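Long-range contacts in vacuolar-sorting protein BRO1 (Saccharomyces cerevisiae, PDB 1ZB1), which sorts cargo proteins into intralumenal vesicles of the multivesicular body and recruits the deubiquitinase DOA4 to endosomes: residues F11-K16 with P242-T247; D96-D101 with G110-Q115; N151-F156 with A188-L193; L162-L167 with N178-A183. One frame throughout, in Å; residues are numbered along the deposited sequence.

Contact 1 (F11-K16 with P242-T247); sequences FDLKLK and PKWKTT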
loop_
_atom_site.group_PDB
_atom_site.type_symbol
_atom_site.label_atom_id
_atom_site.label_comp_id
_atom_site.label_asym_id
_atom_site.label_seq_id
_atom_site.Cartn_x
_atom_site.Cartn_y
_atom_site.Cartn_z
ATOM N N PHE A 11 4.992 -2.747 6.736
ATOM C CA PHE A 11 4.289 -1.886 7.683
ATOM C C PHE A 11 2.894 -2.442 7.943
ATOM O O PHE A 11 2.222 -2.913 7.024
ATOM C CB PHE A 11 4.169 -0.452 7.143
ATOM C CG PHE A 11 5.480 0.287 7.059
ATOM C CD1 PHE A 11 6.582 -0.118 7.810
ATOM C CD2 PHE A 11 5.601 1.414 6.244
ATOM C CE1 PHE A 11 7.790 0.587 7.753
ATOM C CE2 PHE A 11 6.801 2.128 6.179
ATOM C CZ PHE A 11 7.900 1.709 6.938
ATOM N N ASP A 12 2.461 -2.386 9.196
ATOM C CA ASP A 12 1.143 -2.895 9.566
ATOM C C ASP A 12 0.133 -1.746 9.559
ATOM O O ASP A 12 0.134 -0.905 10.464
ATOM C CB ASP A 12 1.209 -3.529 10.955
ATOM C CG ASP A 12 0.092 -4.520 11.194
ATOM O OD1 ASP A 12 0.085 -5.579 10.524
ATOM O OD2 ASP A 12 -0.783 -4.241 12.046
ATOM N N LEU A 13 -0.717 -1.705 8.537
ATOM C CA LEU A 13 -1.721 -0.647 8.431
ATOM C C LEU A 13 -2.936 -0.942 9.320
ATOM O O LEU A 13 -3.211 -2.099 9.656
ATOM C CB LEU A 13 -2.148 -0.466 6.966
ATOM C CG LEU A 13 -1.008 -0.134 5.987
ATOM C CD1 LEU A 13 -1.573 0.150 4.605
ATOM C CD2 LEU A 13 -0.231 1.075 6.479
ATOM N N LYS A 14 -3.661 0.104 9.704
ATOM C CA LYS A 14 -4.816 -0.055 10.586
ATOM C C LYS A 14 -6.159 0.140 9.912
ATOM O O LYS A 14 -6.310 1.002 9.044
ATOM C CB LYS A 14 -4.705 0.923 11.760
ATOM C CG LYS A 14 -3.467 0.705 12.620
ATOM C CD LYS A 14 -3.510 -0.662 13.279
ATOM C CE LYS A 14 -2.309 -0.886 14.181
ATOM N NZ LYS A 14 -2.334 -2.233 14.816
ATOM N N LEU A 15 -7.134 -0.664 10.327
ATOM C CA LEU A 15 -8.497 -0.587 9.798
ATOM C C LEU A 15 -9.266 0.516 10.522
ATOM O O LEU A 15 -8.894 0.922 11.630
ATOM C CB LEU A 15 -9.245 -1.903 10.042
ATOM C CG LEU A 15 -8.812 -3.175 9.320
ATOM C CD1 LEU A 15 -9.581 -4.395 9.898
ATOM C CD2 LEU A 15 -9.093 -3.009 7.826
ATOM N N LYS A 16 -10.330 1.005 9.892
ATOM C CA LYS A 16 -11.183 2.003 10.526
ATOM C C LYS A 16 -12.373 1.236 11.109
ATOM O O LYS A 16 -12.972 0.414 10.421
ATOM C CB LYS A 16 -11.686 3.030 9.500
ATOM C CG LYS A 16 -10.582 3.913 8.885
ATOM C CD LYS A 16 -11.123 4.759 7.726
ATOM C CE LYS A 16 -12.207 5.732 8.182
ATOM N NZ LYS A 16 -11.756 6.552 9.354
ATOM N N PRO A 242 4.863 6.432 14.106
ATOM C CA PRO A 242 6.130 7.158 14.213
ATOM C C PRO A 242 7.318 6.314 13.740
ATOM O O PRO A 242 8.246 6.827 13.113
ATOM C CB PRO A 242 6.207 7.484 15.701
ATOM C CG PRO A 242 4.776 7.662 16.065
ATOM C CD PRO A 242 4.118 6.492 15.374
ATOM N N LYS A 243 7.270 5.019 14.035
ATOM C CA LYS A 243 8.337 4.090 13.658
ATOM C C LYS A 243 8.629 4.014 12.157
ATOM O O LYS A 243 9.749 3.693 11.759
ATOM C CB LYS A 243 8.001 2.682 14.153
ATOM C CG LYS A 243 8.056 2.507 15.656
ATOM C CD LYS A 243 7.501 1.148 16.065
ATOM C CE LYS A 243 8.196 0.012 15.328
ATOM N NZ LYS A 243 7.630 -1.318 15.688
ATOM N N TRP A 244 7.630 4.304 11.327
ATOM C CA TRP A 244 7.799 4.228 9.877
ATOM C C TRP A 244 8.825 5.188 9.289
ATOM O O TRP A 244 9.522 4.851 8.326
ATOM C CB TRP A 244 6.461 4.462 9.162
ATOM C CG TRP A 244 5.402 3.450 9.467
ATOM C CD1 TRP A 244 5.566 2.242 10.087
ATOM C CD2 TRP A 244 4.015 3.540 9.124
ATOM N NE1 TRP A 244 4.365 1.575 10.148
ATOM C CE2 TRP A 244 3.396 2.349 9.564
ATOM C CE3 TRP A 244 3.233 4.513 8.487
ATOM C CZ2 TRP A 244 2.031 2.101 9.386
ATOM C CZ3 TRP A 244 1.875 4.269 8.309
ATOM C CH2 TRP A 244 1.287 3.070 8.758
ATOM N N LYS A 245 8.918 6.385 9.853
ATOM C CA LYS A 245 9.843 7.380 9.328
ATOM C C LYS A 245 11.294 6.900 9.238
ATOM O O LYS A 245 11.938 7.046 8.198
ATOM C CB LYS A 245 9.769 8.652 10.175
ATOM C CG LYS A 245 10.394 9.871 9.517
ATOM C CD LYS A 245 10.204 11.114 10.372
ATOM C CE LYS A 245 10.673 12.357 9.642
ATOM N NZ LYS A 245 12.099 12.231 9.238
ATOM N N THR A 246 11.807 6.320 10.317
ATOM C CA THR A 246 13.192 5.865 10.323
ATOM C C THR A 246 13.444 4.695 9.377
ATOM O O THR A 246 14.499 4.613 8.753
ATOM C CB THR A 246 13.648 5.476 11.748
ATOM O OG1 THR A 246 12.866 4.377 12.229
ATOM C CG2 THR A 246 13.470 6.655 12.692
ATOM N N THR A 247 12.472 3.798 9.258
ATOM C CA THR A 247 12.626 2.640 8.382
ATOM C C THR A 247 12.593 3.010 6.895
ATOM O O THR A 247 13.291 2.405 6.080
ATOM C CB THR A 247 11.549 1.588 8.702
ATOM O OG1 THR A 247 11.780 1.082 10.022
ATOM C CG2 THR A 247 11.595 0.436 7.709
HETATM O O HOH W 1 4.020 -1.040 11.223
#
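A single water ties Trp244 to the chain beside Phe11: it accepts the indole N-H from NE1 at 2.8 Å, lying in the plane of the ring at its edge, and takes the backbone N-H of Asp12. This is where the extended N-terminal segment of the Bro1 domain, ahead of helix 23-34, runs past the first turns of helix 242-269. Beside that bridge the Phe11 ring lies face to face on the five-membered ring of the indole, centroids 3.8 Å apart and planes 13° from parallel. CD1 of Trp244 stands over the middle of the phenyl ring, while CD2 of Phe11 lies toward the rim of the indole face. Each CB also sits over the other residue's ring as a CH-pi donor. With CG of Phe11 anti to its carbonyl carbon (chi1 -68°), the phenyl edge reaches Thr247, whose CG2 meets CE1 of Phe11 at 3.8 Å near the ring plane. Helix 176-198 borders the stack through Ile185 and Phe181. Toward the six-membered end of the indole, the carbonyl O of Asp12 lies in plane at the edge, near CZ2, while a methyl of Leu13 closes in obliquely, CD2 standing 3.4 Å from CH2 of Trp244.

Contact 2 (D96-D101 with G110-Q115); sequences DFTWYD and GLKYTQ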
loop_
_atom_site.group_PDB
_atom_site.type_symbol
_atom_site.label_atom_id
_atom_site.label_comp_id
_atom_site.label_asym_id
_atom_site.label_seq_id
_atom_site.Cartn_x
_atom_site.Cartn_y
_atom_site.Cartn_z
ATOM N N ASP A 96 -27.397 6.539 9.396
ATOM C CA ASP A 96 -26.376 7.079 10.283
ATOM C C ASP A 96 -25.021 6.379 10.155
ATOM O O ASP A 96 -24.553 5.754 11.101
ATOM C CB ASP A 96 -26.840 7.022 11.744
ATOM C CG ASP A 96 -27.967 8.005 12.046
ATOM O OD1 ASP A 96 -28.005 9.098 11.438
ATOM O OD2 ASP A 96 -28.803 7.684 12.914
ATOM N N PHE A 97 -24.401 6.500 8.987
ATOM C CA PHE A 97 -23.087 5.910 8.726
ATOM C C PHE A 97 -22.095 6.526 9.722
ATOM O O PHE A 97 -21.812 7.734 9.669
ATOM C CB PHE A 97 -22.654 6.232 7.291
ATOM C CG PHE A 97 -23.593 5.703 6.227
ATOM C CD1 PHE A 97 -24.050 6.537 5.209
ATOM C CD2 PHE A 97 -23.960 4.358 6.203
ATOM C CE1 PHE A 97 -24.857 6.041 4.176
ATOM C CE2 PHE A 97 -24.764 3.847 5.178
ATOM C CZ PHE A 97 -25.212 4.684 4.163
ATOM N N THR A 98 -21.559 5.698 10.615
ATOM C CA THR A 98 -20.642 6.170 11.650
ATOM C C THR A 98 -19.285 5.468 11.640
ATOM O O THR A 98 -19.192 4.260 11.897
ATOM C CB THR A 98 -21.310 6.005 13.045
ATOM O OG1 THR A 98 -22.558 6.717 13.055
ATOM C CG2 THR A 98 -20.409 6.539 14.159
ATOM N N TRP A 99 -18.230 6.231 11.349
ATOM C CA TRP A 99 -16.871 5.679 11.292
ATOM C C TRP A 99 -15.844 6.351 12.198
ATOM O O TRP A 99 -15.836 7.576 12.353
ATOM C CB TRP A 99 -16.335 5.718 9.854
ATOM C CG TRP A 99 -17.082 4.824 8.910
ATOM C CD1 TRP A 99 -18.262 5.096 8.284
ATOM C CD2 TRP A 99 -16.716 3.497 8.521
ATOM N NE1 TRP A 99 -18.658 4.014 7.524
ATOM C CE2 TRP A 99 -17.725 3.019 7.655
ATOM C CE3 TRP A 99 -15.630 2.659 8.822
ATOM C CZ2 TRP A 99 -17.684 1.742 7.083
ATOM C CZ3 TRP A 99 -15.590 1.381 8.247
ATOM C CH2 TRP A 99 -16.613 0.940 7.390
ATOM N N TYR A 100 -14.965 5.533 12.771
ATOM C CA TYR A 100 -13.895 6.004 13.646
ATOM C C TYR A 100 -12.588 6.144 12.866
ATOM O O TYR A 100 -12.343 5.413 11.904
ATOM C CB TYR A 100 -13.645 5.006 14.789
ATOM C CG TYR A 100 -14.735 4.908 15.834
ATOM C CD1 TYR A 100 -15.903 4.176 15.599
ATOM C CD2 TYR A 100 -14.581 5.525 17.079
ATOM C CE1 TYR A 100 -16.891 4.058 16.586
ATOM C CE2 TYR A 100 -15.560 5.415 18.067
ATOM C CZ TYR A 100 -16.705 4.682 17.817
ATOM O OH TYR A 100 -17.650 4.563 18.805
ATOM N N ASP A 101 -11.739 7.075 13.282
ATOM C CA ASP A 101 -10.447 7.240 12.627
ATOM C C ASP A 101 -9.577 6.030 13.004
ATOM O O ASP A 101 -9.682 5.513 14.120
ATOM C CB ASP A 101 -9.745 8.512 13.114
ATOM C CG ASP A 101 -10.304 9.777 12.492
ATOM O OD1 ASP A 101 -11.137 9.685 11.567
ATOM O OD2 ASP A 101 -9.888 10.867 12.928
ATOM N N GLY A 110 -10.567 7.585 19.764
ATOM C CA GLY A 110 -11.995 7.338 19.638
ATOM C C GLY A 110 -12.719 8.451 18.900
ATOM O O GLY A 110 -13.857 8.787 19.227
ATOM N N LEU A 111 -12.058 9.023 17.900
ATOM C CA LEU A 111 -12.653 10.107 17.123
ATOM C C LEU A 111 -13.527 9.535 16.004
ATOM O O LEU A 111 -13.038 8.836 15.114
ATOM C CB LEU A 111 -11.555 10.988 16.529
ATOM C CG LEU A 111 -12.001 12.370 16.043
ATOM C CD1 LEU A 111 -12.664 13.117 17.201
ATOM C CD2 LEU A 111 -10.801 13.160 15.524
ATOM N N LYS A 112 -14.820 9.835 16.053
ATOM C CA LYS A 112 -15.749 9.333 15.050
ATOM C C LYS A 112 -16.616 10.424 14.433
ATOM O O LYS A 112 -16.791 11.499 15.013
ATOM C CB LYS A 112 -16.659 8.269 15.664
ATOM C CG LYS A 112 -17.516 8.777 16.805
ATOM C CD LYS A 112 -18.586 7.765 17.184
ATOM C CE LYS A 112 -19.428 8.264 18.344
ATOM N NZ LYS A 112 -20.464 7.269 18.721
ATOM N N TYR A 113 -17.164 10.122 13.260
ATOM C CA TYR A 113 -18.032 11.042 12.542
ATOM C C TYR A 113 -19.235 10.286 11.993
ATOM O O TYR A 113 -19.148 9.088 11.680
ATOM C CB TYR A 113 -17.287 11.677 11.367
ATOM C CG TYR A 113 -16.008 12.386 11.741
ATOM C CD1 TYR A 113 -16.029 13.690 12.251
ATOM C CD2 TYR A 113 -14.772 11.751 11.589
ATOM C CE1 TYR A 113 -14.842 14.348 12.603
ATOM C CE2 TYR A 113 -13.577 12.397 11.936
ATOM C CZ TYR A 113 -13.619 13.694 12.440
ATOM O OH TYR A 113 -12.439 14.338 12.752
ATOM N N THR A 114 -20.354 10.992 11.884
ATOM C CA THR A 114 -21.582 10.426 11.330
ATOM C C THR A 114 -21.954 11.347 10.171
ATOM O O THR A 114 -22.014 12.569 10.339
ATOM C CB THR A 114 -22.723 10.405 12.376
ATOM O OG1 THR A 114 -22.377 9.517 13.448
ATOM C CG2 THR A 114 -24.028 9.941 11.738
ATOM N N GLN A 115 -22.161 10.768 8.993
ATOM C CA GLN A 115 -22.513 11.541 7.803
ATOM C C GLN A 115 -23.435 10.666 6.951
ATOM O O GLN A 115 -23.235 9.447 6.858
ATOM C CB GLN A 115 -21.232 11.939 7.044
ATOM C CG GLN A 115 -21.456 12.782 5.785
ATOM C CD GLN A 115 -20.191 13.497 5.306
ATOM O OE1 GLN A 115 -19.872 13.498 4.112
ATOM N NE2 GLN A 115 -19.481 14.118 6.230
HETATM O O HOH W 2 -10.186 13.244 11.877
#
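Trp99 and Tyr113 exchange two backbone bonds, each N to the other's O at 3.0 Å, as the hydrogen-bonded pair at the centre of an antiparallel beta hairpin. Asp101 N adds a 2.9 Å bond to Leu111 O. In the non-hydrogen-bonded pair Thr98–Thr114 the two OG1 atoms are 2.8 Å apart, and Thr98 OG1 donates to Asp96 O. Tyr100 and Lys112 share that face of the sheet: the lysine lies alongside the tyrosine, with CB over the ring centre, 3.8 Å from the centroid and 13° off its normal. Placing CG between backbone N and carbonyl carbon (chi1 61°) starts the extended lysine chain along the phenol, and its NZ goes on to a salt bridge with Glu19. Past the end of strand 97-100, a water bridges Asp101 OD2 and Tyr113 OH, while Asp101 OD1, which accepts from Ser171, touches the Tyr113 ring edge. Backbone hydrogen bonds join the loop before helix 23-34 to strand 97-100, Thr98 with Glu19 and Tyr100 with Asp17, and the Trp99 side packs on helix 118-139, where Glu121 takes the indole N-H and Phe120 meets the ring edge-to-face.

Contact 3 (N151-F156 with A188-L193); sequences NLTKAF and AEAQEL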
loop_
_atom_site.group_PDB
_atom_site.type_symbol
_atom_site.label_atom_id
_atom_site.label_comp_id
_atom_site.label_asym_id
_atom_site.label_seq_id
_atom_site.Cartn_x
_atom_site.Cartn_y
_atom_site.Cartn_z
ATOM N N ASN A 151 -1.013 -8.607 -4.169
ATOM C CA ASN A 151 -1.926 -7.971 -3.227
ATOM C C ASN A 151 -1.485 -6.558 -2.828
ATOM O O ASN A 151 -2.322 -5.678 -2.631
ATOM C CB ASN A 151 -2.124 -8.871 -2.000
ATOM C CG ASN A 151 -3.181 -9.948 -2.241
ATOM O OD1 ASN A 151 -4.379 -9.658 -2.270
ATOM N ND2 ASN A 151 -2.740 -11.189 -2.438
ATOM N N LEU A 152 -0.182 -6.332 -2.715
ATOM C CA LEU A 152 0.307 -4.990 -2.390
ATOM C C LEU A 152 0.043 -4.075 -3.589
ATOM O O LEU A 152 -0.198 -2.876 -3.436
ATOM C CB LEU A 152 1.804 -5.022 -2.071
ATOM C CG LEU A 152 2.178 -5.575 -0.689
ATOM C CD1 LEU A 152 3.679 -5.789 -0.606
ATOM C CD2 LEU A 152 1.721 -4.601 0.399
ATOM N N THR A 153 0.084 -4.651 -4.786
ATOM C CA THR A 153 -0.169 -3.890 -6.000
ATOM C C THR A 153 -1.624 -3.422 -6.001
ATOM O O THR A 153 -1.912 -2.272 -6.353
ATOM C CB THR A 153 0.123 -4.749 -7.264
ATOM O OG1 THR A 153 1.534 -5.006 -7.340
ATOM C CG2 THR A 153 -0.321 -4.024 -8.535
ATOM N N LYS A 154 -2.541 -4.298 -5.595
ATOM C CA LYS A 154 -3.948 -3.912 -5.545
ATOM C C LYS A 154 -4.181 -2.862 -4.453
ATOM O O LYS A 154 -4.973 -1.929 -4.637
ATOM C CB LYS A 154 -4.841 -5.142 -5.315
ATOM C CG LYS A 154 -4.952 -6.043 -6.539
ATOM C CD LYS A 154 -5.803 -7.267 -6.267
ATOM C CE LYS A 154 -5.960 -8.116 -7.515
ATOM N NZ LYS A 154 -6.734 -9.365 -7.235
ATOM N N ALA A 155 -3.496 -2.998 -3.321
ATOM C CA ALA A 155 -3.652 -2.015 -2.244
ATOM C C ALA A 155 -3.271 -0.647 -2.806
ATOM O O ALA A 155 -3.979 0.338 -2.599
ATOM C CB ALA A 155 -2.754 -2.368 -1.054
ATOM N N PHE A 156 -2.151 -0.610 -3.529
ATOM C CA PHE A 156 -1.647 0.608 -4.160
ATOM C C PHE A 156 -2.752 1.238 -5.009
ATOM O O PHE A 156 -3.042 2.429 -4.890
ATOM C CB PHE A 156 -0.408 0.246 -5.007
ATOM C CG PHE A 156 0.054 1.326 -5.963
ATOM C CD1 PHE A 156 0.038 2.672 -5.607
ATOM C CD2 PHE A 156 0.567 0.971 -7.212
ATOM C CE1 PHE A 156 0.525 3.650 -6.481
ATOM C CE2 PHE A 156 1.061 1.940 -8.096
ATOM C CZ PHE A 156 1.038 3.282 -7.727
ATOM N N ALA A 188 6.048 1.093 -3.094
ATOM C CA ALA A 188 7.437 0.870 -2.710
ATOM C C ALA A 188 7.658 -0.552 -2.198
ATOM O O ALA A 188 8.629 -1.204 -2.583
ATOM C CB ALA A 188 7.867 1.886 -1.641
ATOM N N GLU A 189 6.759 -1.032 -1.338
ATOM C CA GLU A 189 6.888 -2.378 -0.779
ATOM C C GLU A 189 6.724 -3.458 -1.843
ATOM O O GLU A 189 7.412 -4.482 -1.807
ATOM C CB GLU A 189 5.882 -2.603 0.355
ATOM C CG GLU A 189 6.117 -1.715 1.576
ATOM C CD GLU A 189 5.201 -2.048 2.739
ATOM O OE1 GLU A 189 4.079 -2.538 2.493
ATOM O OE2 GLU A 189 5.596 -1.809 3.902
ATOM N N ALA A 190 5.813 -3.239 -2.789
ATOM C CA ALA A 190 5.608 -4.212 -3.857
ATOM C C ALA A 190 6.905 -4.354 -4.670
ATOM O O ALA A 190 7.357 -5.468 -4.944
ATOM C CB ALA A 190 4.456 -3.770 -4.763
ATOM N N GLN A 191 7.494 -3.221 -5.044
ATOM C CA GLN A 191 8.748 -3.199 -5.809
ATOM C C GLN A 191 9.847 -3.887 -4.995
ATOM O O GLN A 191 10.608 -4.702 -5.517
ATOM C CB GLN A 191 9.157 -1.748 -6.109
ATOM C CG GLN A 191 10.499 -1.565 -6.852
ATOM C CD GLN A 191 10.458 -2.060 -8.293
ATOM O OE1 GLN A 191 9.393 -2.131 -8.902
ATOM N NE2 GLN A 191 11.626 -2.386 -8.850
ATOM N N GLU A 192 9.918 -3.556 -3.710
ATOM C CA GLU A 192 10.916 -4.147 -2.826
ATOM C C GLU A 192 10.811 -5.675 -2.801
ATOM O O GLU A 192 11.825 -6.375 -2.892
ATOM C CB GLU A 192 10.762 -3.578 -1.412
ATOM C CG GLU A 192 11.576 -4.298 -0.355
ATOM C CD GLU A 192 11.476 -3.638 1.010
ATOM O OE1 GLU A 192 10.405 -3.085 1.338
ATOM O OE2 GLU A 192 12.468 -3.690 1.763
ATOM N N LEU A 193 9.594 -6.197 -2.683
ATOM C CA LEU A 193 9.399 -7.648 -2.660
ATOM C C LEU A 193 9.801 -8.277 -3.998
ATOM O O LEU A 193 10.251 -9.426 -4.045
ATOM C CB LEU A 193 7.939 -7.981 -2.334
ATOM C CG LEU A 193 7.619 -8.522 -0.930
ATOM C CD1 LEU A 193 8.483 -7.853 0.121
ATOM C CD2 LEU A 193 6.143 -8.318 -0.631
#
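Leu152 and Ala190 have the nearest CA atoms of segments 151-156 and 188-193, 5.6 Å apart; the axes of these short helical segments pass 8.7 Å from each other, their directions 160° apart and so close to antiparallel. Ala190 gives only a methyl to the interface, and its CB meets CB of Leu152 at 4.0 Å, which is what lets the backbones approach. Beyond that point Leu152 does most of the touching. Its CG sits anti to the carbonyl carbon (chi1 -76°), and the two methyls divide the opposing surface between them. CD1 of Leu152 lies against CD2 of Leu193 at 3.5 Å, the two leucines crossing at about a right angle, and it also rests near the backbone N of Ala190. CD2 of Leu152 faces the carboxylate of Glu189, 3.8 Å from its OE1. That buried glutamate uses its other oxygen, OE2, to accept the backbone N-H of Phe11, which would help fix the carboxylate. Thr153 also comes near Ala190: its OG1 is 4.1 Å from the alanine CB, but bonds back to Ile149 O within its own helix. Consecutive helices 146-165 and 176-198 thus form an antiparallel helical hairpin in the all-helical core of the Bro1 domain, a family placed in the TPR clan.

Contact 4 (L162-L167 with N178-A183); sequences LSENFL and NTRFLA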
loop_
_atom_site.group_PDB
_atom_site.type_symbol
_atom_site.label_atom_id
_atom_site.label_comp_id
_atom_site.label_asym_id
_atom_site.label_seq_id
_atom_site.Cartn_x
_atom_site.Cartn_y
_atom_site.Cartn_z
ATOM N N LEU A 162 -8.620 6.455 -4.001
ATOM C CA LEU A 162 -9.137 7.227 -2.880
ATOM C C LEU A 162 -8.567 8.657 -2.868
ATOM O O LEU A 162 -9.304 9.631 -2.675
ATOM C CB LEU A 162 -8.781 6.528 -1.560
ATOM C CG LEU A 162 -9.615 5.288 -1.192
ATOM C CD1 LEU A 162 -8.949 4.562 -0.033
ATOM C CD2 LEU A 162 -11.041 5.701 -0.813
ATOM N N SER A 163 -7.261 8.788 -3.073
ATOM C CA SER A 163 -6.648 10.116 -3.044
ATOM C C SER A 163 -7.106 10.998 -4.194
ATOM O O SER A 163 -7.205 12.215 -4.046
ATOM C CB SER A 163 -5.119 10.014 -3.063
ATOM O OG SER A 163 -4.655 9.588 -4.327
ATOM N N GLU A 164 -7.396 10.390 -5.338
ATOM C CA GLU A 164 -7.829 11.161 -6.500
ATOM C C GLU A 164 -9.339 11.367 -6.616
ATOM O O GLU A 164 -9.783 12.233 -7.373
ATOM C CB GLU A 164 -7.321 10.497 -7.785
ATOM C CG GLU A 164 -5.830 10.222 -7.790
ATOM C CD GLU A 164 -5.342 9.648 -9.107
ATOM O OE1 GLU A 164 -6.069 8.835 -9.716
ATOM O OE2 GLU A 164 -4.220 10.000 -9.526
ATOM N N ASN A 165 -10.131 10.604 -5.862
ATOM C CA ASN A 165 -11.586 10.721 -5.970
ATOM C C ASN A 165 -12.411 11.250 -4.796
ATOM O O ASN A 165 -13.562 11.629 -4.991
ATOM C CB ASN A 165 -12.155 9.377 -6.430
ATOM C CG ASN A 165 -11.812 9.078 -7.875
ATOM O OD1 ASN A 165 -12.504 9.529 -8.793
ATOM N ND2 ASN A 165 -10.726 8.339 -8.089
ATOM N N PHE A 166 -11.861 11.269 -3.588
ATOM C CA PHE A 166 -12.614 11.792 -2.446
ATOM C C PHE A 166 -11.791 12.915 -1.822
ATOM O O PHE A 166 -10.754 12.666 -1.208
ATOM C CB PHE A 166 -12.891 10.676 -1.440
ATOM C CG PHE A 166 -13.640 9.514 -2.026
ATOM C CD1 PHE A 166 -12.956 8.420 -2.550
ATOM C CD2 PHE A 166 -15.032 9.519 -2.075
ATOM C CE1 PHE A 166 -13.650 7.346 -3.113
ATOM C CE2 PHE A 166 -15.734 8.452 -2.638
ATOM C CZ PHE A 166 -15.041 7.362 -3.158
ATOM N N LEU A 167 -12.275 14.149 -1.959
ATOM C CA LEU A 167 -11.524 15.318 -1.495
ATOM C C LEU A 167 -11.877 16.082 -0.212
ATOM O O LEU A 167 -11.024 16.796 0.318
ATOM C CB LEU A 167 -11.451 16.329 -2.643
ATOM C CG LEU A 167 -11.033 15.778 -4.013
ATOM C CD1 LEU A 167 -11.166 16.878 -5.055
ATOM C CD2 LEU A 167 -9.599 15.247 -3.960
ATOM N N ASN A 178 -2.818 11.945 2.636
ATOM C CA ASN A 178 -2.533 10.776 3.456
ATOM C C ASN A 178 -2.788 9.468 2.709
ATOM O O ASN A 178 -2.068 8.493 2.905
ATOM C CB ASN A 178 -3.324 10.831 4.764
ATOM C CG ASN A 178 -2.863 11.968 5.666
ATOM O OD1 ASN A 178 -1.679 12.305 5.692
ATOM N ND2 ASN A 178 -3.793 12.551 6.418
ATOM N N THR A 179 -3.797 9.439 1.845
ATOM C CA THR A 179 -4.052 8.228 1.076
ATOM C C THR A 179 -2.989 8.106 -0.019
ATOM O O THR A 179 -2.647 7.004 -0.451
ATOM C CB THR A 179 -5.471 8.222 0.460
ATOM O OG1 THR A 179 -5.782 9.515 -0.074
ATOM C CG2 THR A 179 -6.501 7.827 1.528
ATOM N N ARG A 180 -2.451 9.241 -0.460
ATOM C CA ARG A 180 -1.396 9.222 -1.474
ATOM C C ARG A 180 -0.144 8.601 -0.826
ATOM O O ARG A 180 0.566 7.789 -1.437
ATOM C CB ARG A 180 -1.088 10.649 -1.942
ATOM C CG ARG A 180 0.027 10.757 -2.973
ATOM C CD ARG A 180 -0.541 10.935 -4.372
ATOM N NE ARG A 180 -0.730 9.666 -5.064
ATOM C CZ ARG A 180 -1.524 9.497 -6.115
ATOM N NH1 ARG A 180 -2.220 10.517 -6.602
ATOM N NH2 ARG A 180 -1.613 8.307 -6.689
ATOM N N PHE A 181 0.112 8.992 0.419
ATOM C CA PHE A 181 1.252 8.478 1.178
ATOM C C PHE A 181 1.102 6.962 1.307
ATOM O O PHE A 181 2.039 6.209 1.047
ATOM C CB PHE A 181 1.294 9.144 2.567
ATOM C CG PHE A 181 2.272 8.522 3.531
ATOM C CD1 PHE A 181 3.639 8.507 3.257
ATOM C CD2 PHE A 181 1.823 7.956 4.724
ATOM C CE1 PHE A 181 4.544 7.937 4.155
ATOM C CE2 PHE A 181 2.718 7.381 5.630
ATOM C CZ PHE A 181 4.084 7.373 5.343
ATOM N N LEU A 182 -0.084 6.518 1.708
ATOM C CA LEU A 182 -0.334 5.088 1.853
ATOM C C LEU A 182 -0.133 4.352 0.518
ATOM O O LEU A 182 0.404 3.237 0.484
ATOM C CB LEU A 182 -1.751 4.865 2.396
ATOM C CG LEU A 182 -1.919 4.530 3.887
ATOM C CD1 LEU A 182 -0.707 4.952 4.688
ATOM C CD2 LEU A 182 -3.193 5.175 4.416
ATOM N N ALA A 183 -0.562 4.972 -0.577
ATOM C CA ALA A 183 -0.397 4.363 -1.900
ATOM C C ALA A 183 1.093 4.219 -2.230
ATOM O O ALA A 183 1.525 3.192 -2.756
ATOM C CB ALA A 183 -1.083 5.216 -2.964
HETATM O O HOH W 3 -8.521 10.106 -0.077
#
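Ser163 and Thr179 meet where an antiparallel helical hairpin of the Bro1 domain nears its turn, the end of helix 146-165 lying against the start of helix 176-198. This is the tight side: the CA atoms are 5.2 Å apart, and CB of Ser163 comes within 3.1 Å of OG1 of Thr179. Thr179 holds that oxygen between its backbone N and carbonyl carbon (chi1 42°), which turns it to the serine and leaves CG2 to face CB of Leu162 at 4.1 Å. A water links the helices here, 2.8 Å from OG1 of Thr179 and donating a weak bond to the carbonyl O of Leu162. Leu162 itself is buried, reaching Leu126 on helix 118-139 and Leu174 in the loop. At the outer side the contact is looser and electrostatic. The Arg180 chain leaves with CG trans to the amide nitrogen (chi1 178°), then bends at its second and third torsions to bring the guanidinium back across to Glu164. In the resulting salt bridge Glu164 OE2 lies 3.6 Å from NH1 of Arg180, in the guanidinium plane at its edge, with the carboxylate turned 81° from that plane. Glu160 offers the arginine a second, weak and long ion pair. Ser163 OG, bonded to Glu160 O in its own helix, sits 3.4 Å above one face of the Arg180 guanidinium, offset toward the rim.

Contact 1 joins the N-terminal segment to helix 242-269, and the other three are nested within the stretch of chain it closes. Contact 2, the hairpin 97-100/112-115, comes first; contacts 3 and 4 follow, both between helices 146-165 and 176-198, with 4 inside 3 and their centres about 16 Å apart. Contact 1 touches all three: Lys16 NZ reaches Tyr100 O of contact 2, Phe11 meets Glu189 of contact 3, and Trp244 and Leu13 pack on Phe181 and Leu182 of contact 4. Contacts 2 and 3 never touch, their centres about 29 Å apart. The N-terminal segment, the hairpin and helices 146-165, 176-198 and 242-269 thereby belong to one continuous Bro1 domain, the part that may bind SNF7.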